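PDB 4K9Q: benzoylformate Decarboxylase, which probably catalyses the non-oxidative decarboxylation of benzoylformate to benzaldehyde and carbon dioxide, using thiamine diphosphate and a magnesium ion. Local coordinates for residues G438-V443 / K489-K494; H448-V453 / E510-K515; S495-T500 / V519-I524. All coordinates share one frame; numbering follows the deposited sequence.

Interaction 1: residues G438-V443 / K489-K494; sequences GIYTGV and KAYGAK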
ATOM      1  N   GLY A 438      -4.090   3.135  31.248  1.00 10.51           N
ATOM      2  CA  GLY A 438      -3.933   1.715  31.531  1.00  8.88           C
ATOM      3  C   GLY A 438      -4.117   1.383  33.006  1.00  9.24           C
ATOM      4  O   GLY A 438      -4.532   0.279  33.352  1.00  9.71           O
ATOM      5  N   ILE A 439      -3.789   2.334  33.877  1.00  9.34           N
ATOM      6  CA  ILE A 439      -3.940   2.128  35.320  1.00  9.07           C
ATOM      7  C   ILE A 439      -5.358   1.677  35.674  1.00 10.29           C
ATOM      8  O   ILE A 439      -5.558   0.802  36.525  1.00 10.40           O
ATOM      9  CB  ILE A 439      -3.600   3.413  36.104  1.00 10.01           C
ATOM     10  CG1 ILE A 439      -2.140   3.807  35.857  1.00  9.98           C
ATOM     11  CG2 ILE A 439      -3.845   3.217  37.595  1.00 11.05           C
ATOM     12  CD1 ILE A 439      -1.777   5.159  36.454  1.00 13.07           C
ATOM     13  N   TYR A 440      -6.343   2.267  35.004  1.00  8.95           N
ATOM     14  CA  TYR A 440      -7.737   1.943  35.253  1.00 10.75           C
ATOM     15  C   TYR A 440      -7.999   0.448  35.120  1.00 10.96           C
ATOM     16  O   TYR A 440      -8.701  -0.145  35.933  1.00 11.63           O
ATOM     17  CB  TYR A 440      -8.633   2.714  34.289  1.00 11.84           C
ATOM     18  CG  TYR A 440     -10.114   2.523  34.546  1.00 10.01           C
ATOM     19  CD1 TYR A 440     -10.716   3.053  35.689  1.00 12.13           C
ATOM     20  CD2 TYR A 440     -10.909   1.821  33.650  1.00 10.17           C
ATOM     21  CE1 TYR A 440     -12.074   2.882  35.927  1.00 12.21           C
ATOM     22  CE2 TYR A 440     -12.266   1.649  33.874  1.00 11.42           C
ATOM     23  CZ  TYR A 440     -12.841   2.177  35.012  1.00 12.81           C
ATOM     24  OH  TYR A 440     -14.194   1.988  35.207  1.00 12.98           O
ATOM     25  N   THR A 441      -7.438  -0.166  34.086  1.00  9.42           N
ATOM     26  CA  THR A 441      -7.666  -1.590  33.863  1.00  8.92           C
ATOM     27  C   THR A 441      -7.031  -2.403  34.985  1.00 10.30           C
ATOM     28  O   THR A 441      -7.619  -3.369  35.466  1.00  9.64           O
ATOM     29  CB  THR A 441      -7.114  -2.036  32.497  1.00 10.72           C
ATOM     30  OG1 THR A 441      -7.778  -1.292  31.468  1.00  9.91           O
ATOM     31  CG2 THR A 441      -7.378  -3.525  32.279  1.00  8.34           C
ATOM     32  N   GLY A 442      -5.835  -2.004  35.398  1.00 10.01           N
ATOM     33  CA  GLY A 442      -5.182  -2.631  36.538  1.00  9.48           C
ATOM     34  C   GLY A 442      -6.078  -2.596  37.771  1.00 10.93           C
ATOM     35  O   GLY A 442      -6.269  -3.597  38.445  1.00 10.12           O
ATOM     36  N   VAL A 443      -6.619  -1.426  38.076  1.00 10.44           N
ATOM     37  CA  VAL A 443      -7.474  -1.276  39.250  1.00 10.49           C
ATOM     38  C   VAL A 443      -8.757  -2.107  39.125  1.00 11.92           C
ATOM     39  O   VAL A 443      -9.121  -2.853  40.040  1.00 12.78           O
ATOM     40  CB  VAL A 443      -7.799   0.203  39.512  1.00  9.59           C
ATOM     41  CG1 VAL A 443      -8.775   0.330  40.658  1.00 11.19           C
ATOM     42  CG2 VAL A 443      -6.510   0.958  39.841  1.00 10.23           C
ATOM     43  N   LYS A 489      -4.672   8.376  41.737  1.00 12.90           N
ATOM     44  CA  LYS A 489      -5.969   8.552  42.386  1.00 13.89           C
ATOM     45  C   LYS A 489      -7.098   8.623  41.356  1.00 12.58           C
ATOM     46  O   LYS A 489      -8.185   8.077  41.564  1.00 13.75           O
ATOM     47  CB  LYS A 489      -5.949   9.817  43.252  1.00 16.69           C
ATOM     48  CG  LYS A 489      -7.254  10.107  43.980  1.00 19.88           C
ATOM     49  CD  LYS A 489      -7.152  11.391  44.793  1.00 27.91           C
ATOM     50  CE  LYS A 489      -8.468  11.715  45.488  1.00 31.44           C
ATOM     51  NZ  LYS A 489      -8.359  12.919  46.372  1.00 40.21           N
ATOM     52  N   ALA A 490      -6.826   9.281  40.237  1.00 12.33           N
ATOM     53  CA  ALA A 490      -7.819   9.460  39.186  1.00 12.55           C
ATOM     54  C   ALA A 490      -8.399   8.125  38.715  1.00 15.65           C
ATOM     55  O   ALA A 490      -9.578   8.033  38.385  1.00 16.02           O
ATOM     56  CB  ALA A 490      -7.197  10.209  38.010  1.00 15.30           C
ATOM     57  N   TYR A 491      -7.563   7.092  38.685  1.00 11.85           N
ATOM     58  CA  TYR A 491      -7.981   5.790  38.167  1.00 10.08           C
ATOM     59  C   TYR A 491      -8.205   4.758  39.262  1.00 12.70           C
ATOM     60  O   TYR A 491      -8.438   3.581  38.976  1.00 12.96           O
ATOM     61  CB  TYR A 491      -6.979   5.283  37.132  1.00 10.58           C
ATOM     62  CG  TYR A 491      -6.975   6.142  35.901  1.00 11.09           C
ATOM     63  CD1 TYR A 491      -8.109   6.230  35.103  1.00 14.42           C
ATOM     64  CD2 TYR A 491      -5.865   6.892  35.559  1.00 12.33           C
ATOM     65  CE1 TYR A 491      -8.135   7.025  33.985  1.00 16.00           C
ATOM     66  CE2 TYR A 491      -5.877   7.694  34.426  1.00 17.81           C
ATOM     67  CZ  TYR A 491      -7.018   7.753  33.651  1.00 18.06           C
ATOM     68  OH  TYR A 491      -7.044   8.546  32.528  1.00 22.75           O
ATOM     69  N   GLY A 492      -8.119   5.210  40.509  1.00 11.59           N
ATOM     70  CA  GLY A 492      -8.465   4.382  41.660  1.00 16.94           C
ATOM     71  C   GLY A 492      -7.334   3.564  42.271  1.00 15.47           C
ATOM     72  O   GLY A 492      -7.577   2.706  43.126  1.00 16.48           O
ATOM     73  N   ALA A 493      -6.098   3.825  41.853  1.00 13.74           N
ATOM     74  CA  ALA A 493      -4.953   3.108  42.412  1.00 11.43           C
ATOM     75  C   ALA A 493      -4.548   3.657  43.777  1.00 13.49           C
ATOM     76  O   ALA A 493      -4.782   4.832  44.076  1.00 14.16           O
ATOM     77  CB  ALA A 493      -3.761   3.166  41.452  1.00 12.12           C
ATOM     78  N   LYS A 494      -3.957   2.802  44.609  1.00 12.33           N
ATOM     79  CA  LYS A 494      -3.251   3.269  45.797  1.00 12.69           C
ATOM     80  C   LYS A 494      -2.124   4.134  45.260  1.00 16.44           C
ATOM     81  O   LYS A 494      -1.389   3.712  44.367  1.00 21.27           O
ATOM     82  CB  LYS A 494      -2.683   2.095  46.592  1.00 17.41           C
ATOM     83  CG  LYS A 494      -3.722   1.244  47.268  1.00 23.28           C
ATOM     84  CD  LYS A 494      -4.536   2.053  48.261  1.00 29.79           C
ATOM     85  CE  LYS A 494      -5.448   1.150  49.082  1.00 37.52           C
ATOM     86  NZ  LYS A 494      -4.652   0.140  49.844  1.00 33.74           N
TER
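Y491 leans on the first turns of helix 438-445 and meets it with CB and the near part of its ring. Y491 CB lies 3.8 Å from CG2 of I439 and 3.7 Å from the backbone N of Y440. CG is anti to the carbonyl carbon (chi1 -67°), which carries the ring toward I439 and Y440, whose side chains it crosses at about a right angle: Y491 CD1 comes 3.6 Å from Y440 CB, while Y491 CD2 lies near I439 CB. At the tip, OH is hydrogen-bonded to Q433 of the second subunit, and Y440 OH likewise reaches P480 of that subunit; tyrosine suits both places, with a greasy ring for this chain and a hydroxyl for its neighbour. One turn further along the helix, V443 rests against the backbone, V443 CG2 being 3.4 Å from Y491 O and V443 CG1 3.6 Å from G492 O. A493 CB is small enough to touch both I439 CG2 and V443 CG2, each at 3.9 Å. G492 has phi 90°, where a side chain would jam against the preceding carbonyl and crowd V443 CG1. It is the C-prime residue of a Schellman motif, with G492 N bonded to K489 O, ending helix 484-490 just before strand 494-497 of the C-terminal thiamine diphosphate-binding domain.

Interaction 2: residues H448-V453 / E510-K515; sequences HVIYVV and EALSFK
The imidazole of H448 has K515 CA over the centre of one face, a CH-pi contact 4.1 Å from the ring centroid and 11° off its normal, with the F514 carbonyl on that same face nearer the rim. At the ring's edge lie the carbonyl oxygens of A511 and L512. The ring thus reaches from the start of strand 449-455 to the C-terminal end of helix 501-513, a helix laid on a parallel sheet as in the alpha/beta fold of thiamine diphosphate-binding domains. H448 NE2 donates to A511 O at 2.9 Å, with an N-H...O angle of 159° and the oxygen close to the ring plane. F514 O is equally near NE2 but sits above the ring, badly placed for the N-H. H448 CE1 faces L512 O at 3.1 Å, where its polarised C-H probably makes the approach favourable. With CG anti to the backbone N (chi1 -164°), the ring extends past the end of the strand to the carbonyls at the helix end. Histidine fits because it joins a flat face to a donor at its rim. A leucine in its place would probably leave A511 O without one of its two donors and K515 CA without an aromatic face against it. F514 N is the other donor to A511 O, at 3.2 Å. Two residues along the strand, I450 supplies the apolar half: the small A511 lets the helix settle close to the sheet, and I450 CD1 lies 3.8 Å from A511 CB and 3.7 Å from L512 CD2.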
ATOM      1  N   HIS A 448      -2.167  -7.277  40.498  1.00 11.25           N
ATOM      2  CA  HIS A 448      -1.130  -6.883  41.440  1.00 11.42           C
ATOM      3  C   HIS A 448       0.032  -6.281  40.658  1.00 11.45           C
ATOM      4  O   HIS A 448       0.907  -6.995  40.161  1.00 10.42           O
ATOM      5  CB  HIS A 448      -0.668  -8.074  42.273  1.00 12.37           C
ATOM      6  CG  HIS A 448       0.111  -7.686  43.491  1.00 13.88           C
ATOM      7  ND1 HIS A 448       0.587  -8.609  44.396  1.00 16.15           N
ATOM      8  CD2 HIS A 448       0.496  -6.471  43.951  1.00 13.68           C
ATOM      9  CE1 HIS A 448       1.235  -7.981  45.360  1.00 13.41           C
ATOM     10  NE2 HIS A 448       1.190  -6.682  45.118  1.00 13.87           N
ATOM     11  N   VAL A 449       0.003  -4.956  40.534  1.00  9.00           N
ATOM     12  CA  VAL A 449       0.975  -4.221  39.738  1.00  9.36           C
ATOM     13  C   VAL A 449       1.423  -3.028  40.549  1.00 11.48           C
ATOM     14  O   VAL A 449       0.598  -2.295  41.090  1.00 11.41           O
ATOM     15  CB  VAL A 449       0.355  -3.718  38.406  1.00 10.41           C
ATOM     16  CG1 VAL A 449       1.372  -2.875  37.622  1.00 10.01           C
ATOM     17  CG2 VAL A 449      -0.147  -4.887  37.556  1.00 10.15           C
ATOM     18  N   ILE A 450       2.731  -2.831  40.622  1.00  9.69           N
ATOM     19  CA  ILE A 450       3.298  -1.765  41.427  1.00  9.79           C
ATOM     20  C   ILE A 450       4.104  -0.856  40.523  1.00 10.84           C
ATOM     21  O   ILE A 450       5.167  -1.248  40.012  1.00 12.47           O
ATOM     22  CB  ILE A 450       4.222  -2.335  42.521  1.00 11.50           C
ATOM     23  CG1 ILE A 450       3.446  -3.308  43.415  1.00 11.04           C
ATOM     24  CG2 ILE A 450       4.831  -1.207  43.361  1.00 10.95           C
ATOM     25  CD1 ILE A 450       4.326  -4.087  44.357  1.00 13.30           C
ATOM     26  N   TYR A 451       3.592   0.350  40.295  1.00  9.76           N
ATOM     27  CA  TYR A 451       4.292   1.313  39.463  1.00 11.42           C
ATOM     28  C   TYR A 451       5.178   2.175  40.331  1.00 14.15           C
ATOM     29  O   TYR A 451       4.690   2.865  41.220  1.00 13.96           O
ATOM     30  CB  TYR A 451       3.300   2.208  38.723  1.00 10.40           C
ATOM     31  CG  TYR A 451       2.454   1.474  37.722  1.00 11.57           C
ATOM     32  CD1 TYR A 451       1.098   1.258  37.948  1.00 11.82           C
ATOM     33  CD2 TYR A 451       3.015   1.001  36.540  1.00 10.58           C
ATOM     34  CE1 TYR A 451       0.315   0.592  37.021  1.00 10.83           C
ATOM     35  CE2 TYR A 451       2.241   0.322  35.606  1.00  9.87           C
ATOM     36  CZ  TYR A 451       0.895   0.124  35.853  1.00 11.61           C
ATOM     37  OH  TYR A 451       0.122  -0.538  34.927  1.00 12.34           O
ATOM     38  N   VAL A 452       6.483   2.125  40.080  1.00 10.13           N
ATOM     39  CA  VAL A 452       7.407   3.026  40.751  1.00  9.39           C
ATOM     40  C   VAL A 452       7.822   4.074  39.733  1.00 11.32           C
ATOM     41  O   VAL A 452       8.480   3.754  38.734  1.00 11.09           O
ATOM     42  CB  VAL A 452       8.646   2.293  41.299  1.00 11.59           C
ATOM     43  CG1 VAL A 452       9.556   3.267  42.047  1.00 11.09           C
ATOM     44  CG2 VAL A 452       8.214   1.157  42.228  1.00 15.36           C
ATOM     45  N   VAL A 453       7.417   5.316  39.971  1.00 11.21           N
ATOM     46  CA  VAL A 453       7.663   6.391  39.015  1.00  9.70           C
ATOM     47  C   VAL A 453       8.854   7.245  39.435  1.00 13.38           C
ATOM     48  O   VAL A 453       8.846   7.870  40.499  1.00 12.89           O
ATOM     49  CB  VAL A 453       6.427   7.304  38.848  1.00 11.42           C
ATOM     50  CG1 VAL A 453       6.690   8.366  37.768  1.00 15.48           C
ATOM     51  CG2 VAL A 453       5.195   6.494  38.516  1.00 11.12           C
ATOM     52  N   GLU A 510       4.466  -2.193  51.588  1.00 12.35           N
ATOM     53  CA  GLU A 510       3.011  -2.101  51.618  1.00 15.08           C
ATOM     54  C   GLU A 510       2.395  -2.496  50.270  1.00 15.51           C
ATOM     55  O   GLU A 510       1.442  -3.272  50.215  1.00 13.10           O
ATOM     56  CB  GLU A 510       2.567  -0.696  52.017  1.00 15.74           C
ATOM     57  CG  GLU A 510       1.052  -0.525  52.072  1.00 20.58           C
ATOM     58  CD  GLU A 510       0.631   0.743  52.792  0.24 24.58           C
ATOM     59  OE1 GLU A 510       1.415   1.242  53.629  0.66 29.54           O
ATOM     60  OE2 GLU A 510      -0.484   1.241  52.518  0.48 26.58           O
ATOM     61  N   ALA A 511       2.946  -1.974  49.178  1.00 14.30           N
ATOM     62  CA  ALA A 511       2.420  -2.310  47.857  1.00 12.32           C
ATOM     63  C   ALA A 511       2.577  -3.815  47.569  1.00 13.17           C
ATOM     64  O   ALA A 511       1.709  -4.438  46.961  1.00 13.07           O
ATOM     65  CB  ALA A 511       3.092  -1.463  46.778  1.00 11.92           C
ATOM     66  N   LEU A 512       3.681  -4.409  48.025  1.00 12.61           N
ATOM     67  CA  LEU A 512       3.888  -5.845  47.855  1.00 14.39           C
ATOM     68  C   LEU A 512       2.858  -6.681  48.615  1.00 15.75           C
ATOM     69  O   LEU A 512       2.524  -7.785  48.195  1.00 17.55           O
ATOM     70  CB  LEU A 512       5.309  -6.244  48.264  1.00 16.08           C
ATOM     71  CG  LEU A 512       6.410  -5.846  47.271  1.00 15.61           C
ATOM     72  CD1 LEU A 512       7.768  -5.902  47.960  1.00 15.83           C
ATOM     73  CD2 LEU A 512       6.386  -6.732  46.032  1.00 16.32           C
ATOM     74  N   SER A 513       2.352  -6.150  49.728  1.00 15.87           N
ATOM     75  CA  SER A 513       1.359  -6.864  50.530  1.00 16.77           C
ATOM     76  C   SER A 513      -0.077  -6.601  50.073  1.00 18.67           C
ATOM     77  O   SER A 513      -1.018  -7.247  50.546  1.00 19.37           O
ATOM     78  CB  SER A 513       1.493  -6.467  51.999  1.00 20.28           C
ATOM     79  OG  SER A 513       0.901  -5.198  52.226  1.00 24.75           O
ATOM     80  N   PHE A 514      -0.245  -5.636  49.174  1.00 16.57           N
ATOM     81  CA  PHE A 514      -1.571  -5.240  48.695  1.00 15.51           C
ATOM     82  C   PHE A 514      -1.819  -5.818  47.304  1.00 17.75           C
ATOM     83  O   PHE A 514      -1.155  -5.433  46.336  1.00 14.96           O
ATOM     84  CB  PHE A 514      -1.676  -3.704  48.671  1.00 14.86           C
ATOM     85  CG  PHE A 514      -2.956  -3.184  48.062  1.00 17.18           C
ATOM     86  CD1 PHE A 514      -4.157  -3.262  48.753  1.00 21.76           C
ATOM     87  CD2 PHE A 514      -2.955  -2.599  46.810  1.00 16.88           C
ATOM     88  CE1 PHE A 514      -5.329  -2.789  48.193  1.00 21.72           C
ATOM     89  CE2 PHE A 514      -4.126  -2.118  46.249  1.00 18.36           C
ATOM     90  CZ  PHE A 514      -5.315  -2.218  46.941  1.00 21.70           C
ATOM     91  N   LYS A 515      -2.769  -6.747  47.210  1.00 14.96           N
ATOM     92  CA  LYS A 515      -3.090  -7.398  45.946  1.00 14.23           C
ATOM     93  C   LYS A 515      -3.980  -6.479  45.109  1.00 16.98           C
ATOM     94  O   LYS A 515      -5.214  -6.577  45.127  1.00 16.60           O
ATOM     95  CB  LYS A 515      -3.769  -8.748  46.189  1.00 15.81           C
ATOM     96  CG  LYS A 515      -3.523  -9.778  45.103  1.00 24.08           C
ATOM     97  CD  LYS A 515      -4.192  -9.421  43.773  1.00 26.54           C
ATOM     98  CE  LYS A 515      -5.670  -9.808  43.755  1.00 31.71           C
ATOM     99  NZ  LYS A 515      -6.211  -9.914  42.359  1.00 29.58           N
TER

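Interaction 3: residues S495-T500 / V519-I524; sequences SLKVET and VIVVPI
Strands 495-497 and 519-523 run parallel, their axes 4.8 Å apart at closest approach and inclined by 14°, with L496 bonded through both its backbone N and O to V519 and V521. L496 N donates to V519 O at 3.1 Å, and V521 N returns a bond to L496 O at 2.9 Å that is almost straight (173° at the hydrogen). V498 N then donates to V521 O at 2.9 Å. Three CA-H...O contacts, from S495, I520 and K497, fill in between these bonds.

On the face carrying V519 and V521, the second valine packs against I484 and V485 of helix 484-490, and the side chain of V521 is about 7 Å from that of the magnesium ligand D429. Branched residues suit such an inner strand, being at ease in extended backbone. The face of L496 and I520 looks toward helix 501-513. There V498 takes over as the strand frays: chi1 of -63° puts V498 CG1 anti to the carbonyl carbon and leaves CG2 between the backbone N and that carbon, pointing at the neighbouring strand, with V498 CG2 3.9 Å from V522 CG2 and 4.1 Å from I520 CG2, while L504 and A507 of the helix also touch its side chain. K497 and E499, at the exposed edge, form a long salt bridge, and E499 OE1 lies beside P523 CG.

The pairing stops at P523. In this register its backbone nitrogen would have donated to V498 O, but proline has no N-H and instead presents CD, 2.9 Å from that oxygen. V498 O is consequently buried without a hydrogen-bonding partner, a price consistent with chains that part here, one turning into the crossover helix of this beta-alpha-beta unit and the other leaving the sheet.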
ATOM      1  N   SER A 495      -1.992   5.350  45.767  1.00 14.05           N
ATOM      2  CA  SER A 495      -1.070   6.312  45.179  0.50 13.06           C
ATOM      3  C   SER A 495      -0.466   7.231  46.241  1.00 14.58           C
ATOM      4  O   SER A 495      -1.194   7.804  47.055  1.00 15.30           O
ATOM      5  CB  SER A 495      -1.828   7.146  44.141  0.50 14.02           C
ATOM      6  OG  SER A 495      -0.962   7.951  43.367  0.50 11.36           O
ATOM      7  N   LEU A 496       0.849   7.387  46.226  1.00 10.25           N
ATOM      8  CA  LEU A 496       1.491   8.317  47.144  1.00 13.05           C
ATOM      9  C   LEU A 496       2.875   8.687  46.654  1.00 13.56           C
ATOM     10  O   LEU A 496       3.463   7.997  45.812  1.00 14.42           O
ATOM     11  CB  LEU A 496       1.583   7.730  48.552  1.00 17.06           C
ATOM     12  CG  LEU A 496       2.748   6.774  48.795  1.00 18.11           C
ATOM     13  CD1 LEU A 496       3.007   6.598  50.297  1.00 21.10           C
ATOM     14  CD2 LEU A 496       2.449   5.457  48.131  1.00 20.33           C
ATOM     15  N   LYS A 497       3.382   9.789  47.188  1.00 12.59           N
ATOM     16  CA  LYS A 497       4.725  10.258  46.898  1.00 11.93           C
ATOM     17  C   LYS A 497       5.619  10.036  48.114  1.00 11.87           C
ATOM     18  O   LYS A 497       5.210  10.310  49.250  1.00 18.05           O
ATOM     19  CB  LYS A 497       4.669  11.743  46.552  1.00 16.62           C
ATOM     20  CG  LYS A 497       5.998  12.359  46.151  1.00 18.80           C
ATOM     21  CD  LYS A 497       5.759  13.755  45.568  1.00 21.02           C
ATOM     22  CE  LYS A 497       7.053  14.460  45.232  1.00 34.21           C
ATOM     23  NZ  LYS A 497       6.822  15.880  44.835  1.00 48.66           N
ATOM     24  N   VAL A 498       6.825   9.530  47.888  1.00 10.48           N
ATOM     25  CA  VAL A 498       7.773   9.303  48.985  1.00 12.59           C
ATOM     26  C   VAL A 498       8.951  10.260  48.837  1.00 18.20           C
ATOM     27  O   VAL A 498       9.350  10.574  47.726  1.00 16.27           O
ATOM     28  CB  VAL A 498       8.242   7.835  49.047  1.00 12.50           C
ATOM     29  CG1 VAL A 498       7.053   6.900  49.337  1.00 13.50           C
ATOM     30  CG2 VAL A 498       8.935   7.428  47.752  1.00 16.24           C
ATOM     31  N   GLU A 499       9.498  10.735  49.953  1.00 13.96           N
ATOM     32  CA  GLU A 499      10.574  11.729  49.892  1.00 16.27           C
ATOM     33  C   GLU A 499      11.895  11.229  50.463  1.00 19.24           C
ATOM     34  O   GLU A 499      12.910  11.924  50.378  1.00 18.59           O
ATOM     35  CB  GLU A 499      10.164  13.019  50.614  1.00 23.83           C
ATOM     36  CG  GLU A 499       8.958  13.736  50.013  1.00 22.28           C
ATOM     37  CD  GLU A 499       9.287  14.477  48.729  1.00 29.93           C
ATOM     38  OE1 GLU A 499      10.483  14.576  48.378  1.00 29.81           O
ATOM     39  OE2 GLU A 499       8.347  14.964  48.064  1.00 33.95           O
ATOM     40  N   THR A 500      11.882  10.046  51.070  1.00 13.76           N
ATOM     41  CA  THR A 500      13.121   9.447  51.574  1.00 14.98           C
ATOM     42  C   THR A 500      13.187   7.979  51.214  1.00 13.88           C
ATOM     43  O   THR A 500      12.167   7.363  50.898  1.00 13.10           O
ATOM     44  CB  THR A 500      13.237   9.533  53.114  1.00 16.50           C
ATOM     45  OG1 THR A 500      12.279   8.654  53.721  1.00 16.57           O
ATOM     46  CG2 THR A 500      13.031  10.968  53.617  1.00 20.78           C
ATOM     47  N   VAL A 519       0.662   3.059  42.891  1.00 11.05           N
ATOM     48  CA  VAL A 519       1.604   3.997  42.294  1.00 12.03           C
ATOM     49  C   VAL A 519       2.450   4.631  43.396  1.00 12.67           C
ATOM     50  O   VAL A 519       1.920   5.194  44.360  1.00 13.02           O
ATOM     51  CB  VAL A 519       0.873   5.091  41.486  1.00 12.72           C
ATOM     52  CG1 VAL A 519       1.854   6.122  40.939  1.00 12.77           C
ATOM     53  CG2 VAL A 519       0.082   4.455  40.358  1.00  8.83           C
ATOM     54  N   ILE A 520       3.763   4.516  43.257  1.00 10.34           N
ATOM     55  CA  ILE A 520       4.700   5.116  44.196  1.00 11.08           C
ATOM     56  C   ILE A 520       5.555   6.122  43.440  1.00 13.74           C
ATOM     57  O   ILE A 520       6.325   5.750  42.560  1.00 12.15           O
ATOM     58  CB  ILE A 520       5.595   4.043  44.839  1.00 10.48           C
ATOM     59  CG1 ILE A 520       4.716   2.994  45.528  1.00 11.45           C
ATOM     60  CG2 ILE A 520       6.587   4.677  45.816  1.00 15.04           C
ATOM     61  CD1 ILE A 520       5.471   1.810  46.101  1.00 13.76           C
ATOM     62  N   VAL A 521       5.412   7.399  43.776  1.00 10.69           N
ATOM     63  CA  VAL A 521       6.138   8.448  43.070  1.00  8.69           C
ATOM     64  C   VAL A 521       7.401   8.805  43.857  1.00 13.72           C
ATOM     65  O   VAL A 521       7.333   9.122  45.049  1.00 12.68           O
ATOM     66  CB  VAL A 521       5.238   9.698  42.857  1.00 11.91           C
ATOM     67  CG1 VAL A 521       5.985  10.778  42.074  1.00 11.66           C
ATOM     68  CG2 VAL A 521       3.927   9.302  42.156  1.00 11.08           C
ATOM     69  N   VAL A 522       8.548   8.726  43.190  1.00 11.72           N
ATOM     70  CA  VAL A 522       9.833   8.989  43.812  1.00 12.25           C
ATOM     71  C   VAL A 522      10.518  10.166  43.112  1.00 12.45           C
ATOM     72  O   VAL A 522      10.964  10.041  41.971  1.00 12.59           O
ATOM     73  CB  VAL A 522      10.753   7.757  43.723  1.00 13.41           C
ATOM     74  CG1 VAL A 522      12.011   7.973  44.578  1.00 15.01           C
ATOM     75  CG2 VAL A 522      10.003   6.499  44.148  1.00 15.21           C
ATOM     76  N   PRO A 523      10.579  11.328  43.778  1.00 13.92           N
ATOM     77  CA  PRO A 523      11.340  12.437  43.193  1.00 13.30           C
ATOM     78  C   PRO A 523      12.827  12.098  43.193  1.00 13.16           C
ATOM     79  O   PRO A 523      13.357  11.655  44.219  1.00 15.57           O
ATOM     80  CB  PRO A 523      11.072  13.604  44.151  1.00 16.48           C
ATOM     81  CG  PRO A 523       9.960  13.168  45.034  1.00 22.22           C
ATOM     82  CD  PRO A 523       9.987  11.674  45.078  1.00 18.00           C
ATOM     83  N   ILE A 524      13.495  12.280  42.058  1.00 10.55           N
ATOM     84  CA  ILE A 524      14.919  12.011  41.979  1.00 11.71           C
ATOM     85  C   ILE A 524      15.653  13.227  41.443  1.00 12.88           C
ATOM     86  O   ILE A 524      15.037  14.168  40.930  1.00 14.38           O
ATOM     87  CB  ILE A 524      15.235  10.777  41.099  1.00 11.61           C
ATOM     88  CG1 ILE A 524      14.671  10.961  39.683  1.00 14.05           C
ATOM     89  CG2 ILE A 524      14.678   9.507  41.760  1.00 14.08           C
ATOM     90  CD1 ILE A 524      15.222   9.965  38.663  1.00 12.54           C
TER

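How the interactions relate
All three contacts lie in the C-terminal thiamine diphosphate-binding domain, around the side of its parallel sheet where strands 449-455, 517-523 and 494-497 are neighbours. Their centres are about 12 Å (1 and 2), 13 Å (2 and 3) and 16 Å (1 and 3) apart. Along the chain, interaction 1 closes before interaction 3 opens, whereas interaction 2 interleaves with both. Residues 489-494 run directly into 495-500, and helix 501-513, whose end belongs to interaction 2, connects the two strands of interaction 3. Backbone pairing of Y451 with I520 and of V453 with V522 ties interactions 2 and 3 together. The contacts thus join neighbouring parts of one domain, the V521 side chain of interaction 3 about 10 Å from the bound magnesium ion, interaction 2 away from the site.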